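Local coordinates for protein BIFUNCTIONAL PROTEIN Proline utilization A (PutA) (Corynebacterium freiburgense, PDB 5UX5) that catalyses both steps of proline oxidation to glutamate, joining an FAD-dependent proline dehydrogenase and an NAD-dependent aldehyde dehydrogenase in one chain, at residues A[948-953]-A[1048-1053]; A[968-974]-A[1055-1061]. All coordinates share one frame; numbering follows the deposited sequence.

Contact 1: residues A[948-953]-A[1048-1053]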
loop_
_atom_site.group_PDB
_atom_site.type_symbol
_atom_site.label_atom_id
_atom_site.label_comp_id
_atom_site.label_asym_id
_atom_site.label_seq_id
_atom_site.Cartn_x
_atom_site.Cartn_y
_atom_site.Cartn_z
ATOM N N ALA A 948 -19.056 -12.953 25.876
ATOM C CA ALA A 948 -18.765 -12.173 24.676
ATOM C C ALA A 948 -17.581 -11.246 24.913
ATOM O O ALA A 948 -16.714 -11.106 24.051
ATOM C CB ALA A 948 -20.003 -11.380 24.245
ATOM N N TRP A 949 -17.489 -10.660 26.102
ATOM C CA TRP A 949 -16.367 -9.776 26.373
ATOM C C TRP A 949 -15.054 -10.550 26.372
ATOM O O TRP A 949 -14.062 -10.081 25.807
ATOM C CB TRP A 949 -16.591 -9.040 27.697
ATOM C CG TRP A 949 -15.820 -7.756 27.804
ATOM C CD1 TRP A 949 -14.635 -7.562 28.443
ATOM C CD2 TRP A 949 -16.162 -6.504 27.203
ATOM N NE1 TRP A 949 -14.230 -6.275 28.302
ATOM C CE2 TRP A 949 -15.146 -5.594 27.541
ATOM C CE3 TRP A 949 -17.233 -6.060 26.413
ATOM C CZ2 TRP A 949 -15.164 -4.259 27.126
ATOM C CZ3 TRP A 949 -17.253 -4.725 26.002
ATOM C CH2 TRP A 949 -16.223 -3.848 26.362
ATOM N N ARG A 950 -15.040 -11.755 26.958
ATOM C CA ARG A 950 -13.833 -12.579 26.950
ATOM C C ARG A 950 -13.469 -13.060 25.551
ATOM O O ARG A 950 -12.283 -13.204 25.228
ATOM C CB ARG A 950 -13.993 -13.788 27.858
ATOM C CG ARG A 950 -14.125 -13.483 29.316
ATOM C CD ARG A 950 -14.204 -14.763 30.081
ATOM N NE ARG A 950 -14.562 -14.512 31.461
ATOM C CZ ARG A 950 -14.673 -15.457 32.387
ATOM N NH1 ARG A 950 -14.434 -16.720 32.084
ATOM N NH2 ARG A 950 -15.019 -15.138 33.617
ATOM N N THR A 951 -14.471 -13.360 24.724
ATOM C CA THR A 951 -14.226 -13.995 23.435
ATOM C C THR A 951 -13.772 -12.991 22.387
ATOM O O THR A 951 -12.801 -13.236 21.661
ATOM C CB THR A 951 -15.498 -14.683 22.955
ATOM O OG1 THR A 951 -15.724 -15.863 23.744
ATOM C CG2 THR A 951 -15.343 -15.074 21.481
ATOM N N GLU A 952 -14.453 -11.845 22.326
ATOM C CA GLU A 952 -14.349 -10.897 21.231
ATOM C C GLU A 952 -14.065 -9.470 21.720
ATOM O O GLU A 952 -12.976 -8.924 21.480
ATOM C CB GLU A 952 -15.651 -10.951 20.415
ATOM C CG GLU A 952 -15.667 -10.080 19.145
ATOM C CD GLU A 952 -14.930 -10.739 18.004
ATOM O OE1 GLU A 952 -14.262 -11.769 18.259
ATOM O OE2 GLU A 952 -14.991 -10.232 16.864
ATOM N N PHE A 953 -15.015 -8.874 22.459
ATOM C CA PHE A 953 -15.052 -7.415 22.577
ATOM C C PHE A 953 -13.894 -6.844 23.389
ATOM O O PHE A 953 -13.498 -5.702 23.160
ATOM C CB PHE A 953 -16.396 -6.983 23.160
ATOM C CG PHE A 953 -17.572 -7.404 22.324
ATOM C CD1 PHE A 953 -17.589 -7.132 20.960
ATOM C CD2 PHE A 953 -18.651 -8.068 22.889
ATOM C CE1 PHE A 953 -18.649 -7.519 20.178
ATOM C CE2 PHE A 953 -19.723 -8.457 22.127
ATOM C CZ PHE A 953 -19.729 -8.188 20.768
ATOM N N GLY A 1048 -25.241 -10.983 24.665
ATOM C CA GLY A 1048 -24.378 -9.832 24.482
ATOM C C GLY A 1048 -23.509 -9.902 23.242
ATOM O O GLY A 1048 -23.099 -8.848 22.718
ATOM N N ARG A 1049 -23.235 -11.117 22.738
ATOM C CA ARG A 1049 -22.507 -11.229 21.482
ATOM C C ARG A 1049 -23.190 -10.427 20.393
ATOM O O ARG A 1049 -22.520 -9.932 19.487
ATOM C CB ARG A 1049 -22.379 -12.692 21.053
ATOM C CG ARG A 1049 -21.512 -12.899 19.825
ATOM C CD ARG A 1049 -20.138 -12.239 20.013
ATOM N NE ARG A 1049 -19.260 -12.354 18.841
ATOM C CZ ARG A 1049 -19.263 -11.501 17.807
ATOM N NH1 ARG A 1049 -20.096 -10.472 17.779
ATOM N NH2 ARG A 1049 -18.434 -11.671 16.783
ATOM N N ARG A 1050 -24.511 -10.259 20.480
ATOM C CA ARG A 1050 -25.242 -9.379 19.581
ATOM C C ARG A 1050 -25.541 -8.017 20.195
ATOM O O ARG A 1050 -25.213 -6.993 19.589
ATOM C CB ARG A 1050 -26.555 -10.019 19.144
ATOM C CG ARG A 1050 -26.448 -11.337 18.421
ATOM C CD ARG A 1050 -25.534 -11.285 17.246
ATOM N NE ARG A 1050 -25.738 -10.070 16.479
ATOM C CZ ARG A 1050 -24.896 -9.643 15.542
ATOM N NH1 ARG A 1050 -23.803 -10.361 15.253
ATOM N NH2 ARG A 1050 -25.135 -8.501 14.906
ATOM N N GLU A 1051 -26.091 -7.978 21.413
ATOM C CA GLU A 1051 -26.579 -6.713 21.962
ATOM C C GLU A 1051 -25.445 -5.744 22.240
ATOM O O GLU A 1051 -25.617 -4.536 22.071
ATOM C CB GLU A 1051 -27.367 -6.958 23.242
ATOM C CG GLU A 1051 -28.092 -5.743 23.816
ATOM C CD GLU A 1051 -29.133 -5.141 22.862
ATOM O OE1 GLU A 1051 -29.087 -3.906 22.661
ATOM O OE2 GLU A 1051 -30.026 -5.879 22.366
ATOM N N LEU A 1052 -24.277 -6.241 22.664
ATOM C CA LEU A 1052 -23.186 -5.330 23.010
ATOM C C LEU A 1052 -22.645 -4.562 21.797
ATOM O O LEU A 1052 -21.948 -3.550 21.981
ATOM C CB LEU A 1052 -22.051 -6.084 23.733
ATOM C CG LEU A 1052 -22.358 -6.537 25.181
ATOM C CD1 LEU A 1052 -21.313 -7.454 25.776
ATOM C CD2 LEU A 1052 -22.536 -5.369 26.114
ATOM N N LEU A 1053 -22.964 -4.978 20.565
ATOM C CA LEU A 1053 -22.482 -4.212 19.414
ATOM C C LEU A 1053 -23.070 -2.806 19.434
ATOM O O LEU A 1053 -22.421 -1.849 19.002
ATOM C CB LEU A 1053 -22.789 -4.939 18.093
ATOM C CG LEU A 1053 -22.005 -6.242 17.818
ATOM C CD1 LEU A 1053 -22.469 -7.007 16.602
ATOM C CD2 LEU A 1053 -20.538 -6.027 17.695
#
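Phe-953 lays the far end of its ring against the first turn of the short helix that starts at Gly-1048. Two backbone carbonyl oxygens meet its rim close to the ring plane: Gly-1048 O lies 3.4 Å from Phe-953 CE2, and Arg-1049 O lies 3.5 Å from Phe-953 CZ. Leucines close in obliquely, with Leu-1052 CB 3.7 Å from Phe-953 CE2 and Leu-1053 CD2 3.5 Å from Phe-953 CE1. With chi1 at -60°, Phe-953 CG stands anti to its own carbonyl carbon, a setting that sends the ring across to 1048-1053. One helical turn back, Ala-948 CB sits 3.6 Å from Arg-1049 N, where the two backbones are nearest, 5.0 Å between Ala-948 CA and Arg-1049 CA. Trp-949 adds an edge contact, the methyl Leu-1052 CD1 lying near the indole plane. The polar margin is looser. A bend at chi2 (53°) brings the Arg-1049 guanidinium beside Glu-952, whose CG lies over the rim of one face. Glu-952 OE2 is 3.7 Å from Arg-1049 NH2, a long salt bridge, probably of charge alone since no N-H points at the oxygen; the carboxylate's stronger partner is the hydroxyl of Tyr-971. The arrangement is largely apolar packing in the C-terminal region: the last turn of helix 936-953, widened into a pi-type turn, docks on helix 1048-1051 and the 3-10 turn after it.

Contact 2: residues A[968-974]-A[1055-1061]; sequences VFRYRPL and FLKEQAV
Arg-970 lies alongside Gln-1059, both side chains pointing the same way and their flat ends only 15° from coplanar. Its side-on grip converges on one oxygen: Gln-1059 OE1 accepts from Arg-970 NE at 2.7 Å and from Arg-970 NH2 at 2.9 Å, and lies close to the guanidinium plane for both. Arg-970 CG sits between the backbone N and the carbonyl carbon (chi1 64°), and the extended chain beyond it carries the guanidinium to the amide. Gln-1059 NE2 bonds in turn to Val-868 O; together with the bonds to OE1 this sets which way round the amide lies. Arg-972 NH1 lies 3.3 Å above the Arg-970 guanidinium plane, toward its rim, and Arg-970 NH2 sits over the centre of the Arg-972 group; this close pairing of cations is presumably eased by Glu-956 on Arg-970 and Glu-864 on Arg-972. On the other face of the strands, Tyr-971 and Glu-1058 run side by side, Glu-1058 CG being 3.9 Å from Tyr-971 CE2, while Glu-1058 OE2 meets the edge of the Phe-969 ring. The acid's carboxylate is held by Asn-905 and the backbone N of Lys-900. Paired backbone bonds join Val-968 with Val-1061, Arg-970 with Gln-1059 and Arg-972 with Lys-1057. Beyond the Pro-973 and Leu-1056 pair, Leu-974 N reaches Phe-1055 O at 2.9 Å. Hydrogen-bonded and non-hydrogen-bonded pairs alternate, defining an antiparallel pairing of twisted strands, 144° between their directions, that joins strand 965-980 to strand 1056-1064.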
loop_
_atom_site.group_PDB
_atom_site.type_symbol
_atom_site.label_atom_id
_atom_site.label_comp_id
_atom_site.label_asym_id
_atom_site.label_seq_id
_atom_site.Cartn_x
_atom_site.Cartn_y
_atom_site.Cartn_z
ATOM N N VAL A 968 -4.639 -4.423 13.770
ATOM C CA VAL A 968 -5.454 -4.707 14.957
ATOM C C VAL A 968 -6.926 -4.379 14.713
ATOM O O VAL A 968 -7.264 -3.338 14.139
ATOM C CB VAL A 968 -4.907 -3.921 16.167
ATOM C CG1 VAL A 968 -5.850 -3.945 17.310
ATOM C CG2 VAL A 968 -3.576 -4.518 16.595
ATOM N N PHE A 969 -7.807 -5.268 15.176
ATOM C CA PHE A 969 -9.254 -5.081 15.113
ATOM C C PHE A 969 -9.771 -5.055 16.544
ATOM O O PHE A 969 -9.634 -6.042 17.274
ATOM C CB PHE A 969 -9.929 -6.202 14.327
ATOM C CG PHE A 969 -11.410 -6.050 14.220
ATOM C CD1 PHE A 969 -11.958 -5.176 13.300
ATOM C CD2 PHE A 969 -12.267 -6.765 15.060
ATOM C CE1 PHE A 969 -13.334 -5.014 13.220
ATOM C CE2 PHE A 969 -13.643 -6.604 14.985
ATOM C CZ PHE A 969 -14.179 -5.721 14.074
ATOM N N ARG A 970 -10.343 -3.930 16.951
ATOM C CA ARG A 970 -10.732 -3.767 18.332
ATOM C C ARG A 970 -12.039 -3.004 18.406
ATOM O O ARG A 970 -12.470 -2.346 17.449
ATOM C CB ARG A 970 -9.646 -3.055 19.170
ATOM C CG ARG A 970 -9.345 -1.633 18.779
ATOM C CD ARG A 970 -8.209 -1.050 19.622
ATOM N NE ARG A 970 -8.070 0.392 19.435
ATOM C CZ ARG A 970 -7.354 1.187 20.227
ATOM N NH1 ARG A 970 -6.730 0.685 21.284
ATOM N NH2 ARG A 970 -7.270 2.487 19.971
ATOM N N TYR A 971 -12.653 -3.083 19.587
ATOM C CA TYR A 971 -13.888 -2.377 19.857
ATOM C C TYR A 971 -13.608 -1.225 20.809
ATOM O O TYR A 971 -12.895 -1.398 21.797
ATOM C CB TYR A 971 -14.920 -3.341 20.433
ATOM C CG TYR A 971 -15.269 -4.488 19.506
ATOM C CD1 TYR A 971 -14.486 -5.633 19.457
ATOM C CD2 TYR A 971 -16.367 -4.402 18.631
ATOM C CE1 TYR A 971 -14.811 -6.696 18.608
ATOM C CE2 TYR A 971 -16.689 -5.452 17.767
ATOM C CZ TYR A 971 -15.904 -6.591 17.770
ATOM O OH TYR A 971 -16.211 -7.636 16.951
ATOM N N ARG A 972 -14.141 -0.048 20.499
ATOM C CA ARG A 972 -14.049 1.136 21.370
ATOM C C ARG A 972 -15.414 1.460 21.971
ATOM O O ARG A 972 -16.447 1.247 21.326
ATOM C CB ARG A 972 -13.565 2.393 20.628
ATOM C CG ARG A 972 -12.274 2.241 19.899
ATOM C CD ARG A 972 -11.194 1.891 20.877
ATOM N NE ARG A 972 -10.692 3.046 21.592
ATOM C CZ ARG A 972 -9.815 2.957 22.582
ATOM N NH1 ARG A 972 -9.384 1.755 22.936
ATOM N NH2 ARG A 972 -9.357 4.053 23.188
ATOM N N PRO A 973 -15.458 2.034 23.171
ATOM C CA PRO A 973 -16.757 2.277 23.812
ATOM C C PRO A 973 -17.509 3.389 23.108
ATOM O O PRO A 973 -16.919 4.411 22.744
ATOM C CB PRO A 973 -16.376 2.680 25.239
ATOM C CG PRO A 973 -15.065 3.313 25.082
ATOM C CD PRO A 973 -14.351 2.538 23.996
ATOM N N LEU A 974 -18.805 3.150 22.863
ATOM C CA LEU A 974 -19.734 4.219 22.494
ATOM C C LEU A 974 -20.028 5.079 23.717
ATOM O O LEU A 974 -20.413 4.558 24.757
ATOM C CB LEU A 974 -21.023 3.637 21.947
ATOM C CG LEU A 974 -22.132 4.613 21.557
ATOM C CD1 LEU A 974 -21.868 5.145 20.180
ATOM C CD2 LEU A 974 -23.519 3.946 21.623
ATOM N N PHE A 1055 -23.244 -0.962 21.862
ATOM C CA PHE A 1055 -22.516 -0.161 22.833
ATOM C C PHE A 1055 -21.068 0.085 22.443
ATOM O O PHE A 1055 -20.311 0.646 23.245
ATOM C CB PHE A 1055 -22.599 -0.834 24.202
ATOM C CG PHE A 1055 -23.990 -0.851 24.767
ATOM C CD1 PHE A 1055 -24.938 -1.745 24.282
ATOM C CD2 PHE A 1055 -24.356 0.025 25.767
ATOM C CE1 PHE A 1055 -26.231 -1.755 24.786
ATOM C CE2 PHE A 1055 -25.647 0.002 26.288
ATOM C CZ PHE A 1055 -26.581 -0.882 25.794
ATOM N N LEU A 1056 -20.671 -0.303 21.224
ATOM C CA LEU A 1056 -19.270 -0.330 20.798
ATOM C C LEU A 1056 -19.099 0.217 19.380
ATOM O O LEU A 1056 -19.945 0.040 18.495
ATOM C CB LEU A 1056 -18.704 -1.759 20.857
ATOM C CG LEU A 1056 -18.712 -2.440 22.230
ATOM C CD1 LEU A 1056 -18.511 -3.927 22.051
ATOM C CD2 LEU A 1056 -17.648 -1.861 23.149
ATOM N N LYS A 1057 -17.965 0.848 19.164
ATOM C CA LYS A 1057 -17.568 1.324 17.848
ATOM C C LYS A 1057 -16.371 0.503 17.377
ATOM O O LYS A 1057 -15.317 0.501 18.025
ATOM C CB LYS A 1057 -17.204 2.809 17.915
ATOM C CG LYS A 1057 -18.307 3.763 18.320
ATOM C CD LYS A 1057 -17.758 5.185 18.330
ATOM C CE LYS A 1057 -16.619 5.282 19.325
ATOM N NZ LYS A 1057 -16.273 6.669 19.759
ATOM N N GLU A 1058 -16.512 -0.159 16.238
ATOM C CA GLU A 1058 -15.408 -0.959 15.728
ATOM C C GLU A 1058 -14.286 -0.041 15.255
ATOM O O GLU A 1058 -14.537 1.089 14.809
ATOM C CB GLU A 1058 -15.889 -1.844 14.576
ATOM C CG GLU A 1058 -16.999 -2.796 14.973
ATOM C CD GLU A 1058 -17.531 -3.630 13.821
ATOM O OE1 GLU A 1058 -18.489 -4.422 14.050
ATOM O OE2 GLU A 1058 -17.020 -3.475 12.690
ATOM N N GLN A 1059 -13.038 -0.522 15.367
ATOM C CA GLN A 1059 -11.877 0.256 14.932
ATOM C C GLN A 1059 -10.714 -0.627 14.493
ATOM O O GLN A 1059 -10.344 -1.576 15.191
ATOM C CB GLN A 1059 -11.384 1.191 16.045
ATOM C CG GLN A 1059 -10.137 1.989 15.699
ATOM C CD GLN A 1059 -9.650 2.838 16.841
ATOM O OE1 GLN A 1059 -9.258 2.315 17.883
ATOM N NE2 GLN A 1059 -9.631 4.156 16.642
ATOM N N ALA A 1060 -10.087 -0.254 13.374
ATOM C CA ALA A 1060 -8.876 -0.902 12.877
ATOM C C ALA A 1060 -7.676 0.006 13.096
ATOM O O ALA A 1060 -7.714 1.175 12.707
ATOM C CB ALA A 1060 -9.000 -1.223 11.394
ATOM N N VAL A 1061 -6.621 -0.518 13.729
ATOM C CA VAL A 1061 -5.388 0.238 13.966
ATOM C C VAL A 1061 -4.251 -0.490 13.263
ATOM O O VAL A 1061 -3.848 -1.585 13.682
ATOM C CB VAL A 1061 -5.070 0.411 15.451
ATOM C CG1 VAL A 1061 -3.934 1.403 15.620
ATOM C CG2 VAL A 1061 -6.305 0.857 16.223
#

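Following the chain from the N terminus, helix 936-953 comes first, then strand 965-980, and only much later helix 1048-1051 and strand 1056-1064. Contact 1 closes a loop of 94 intervening residues and contact 2 one of 80; because their segments alternate, the two closures cross. Their centres are 12 Å apart, and they touch directly: Glu-952 OE2 and Tyr-971 OH are 2.9 Å apart in a probable hydrogen bond, while Phe-953 CD1 packs 3.5 Å from Leu-1056 CD1. Two consecutive elements from each end of this region are thereby tied together, one helix packing on the other and one strand pairing with the other. Strand 1056-1064 also pairs in parallel with strand 870-873, linking this region to the aldehyde dehydrogenase part.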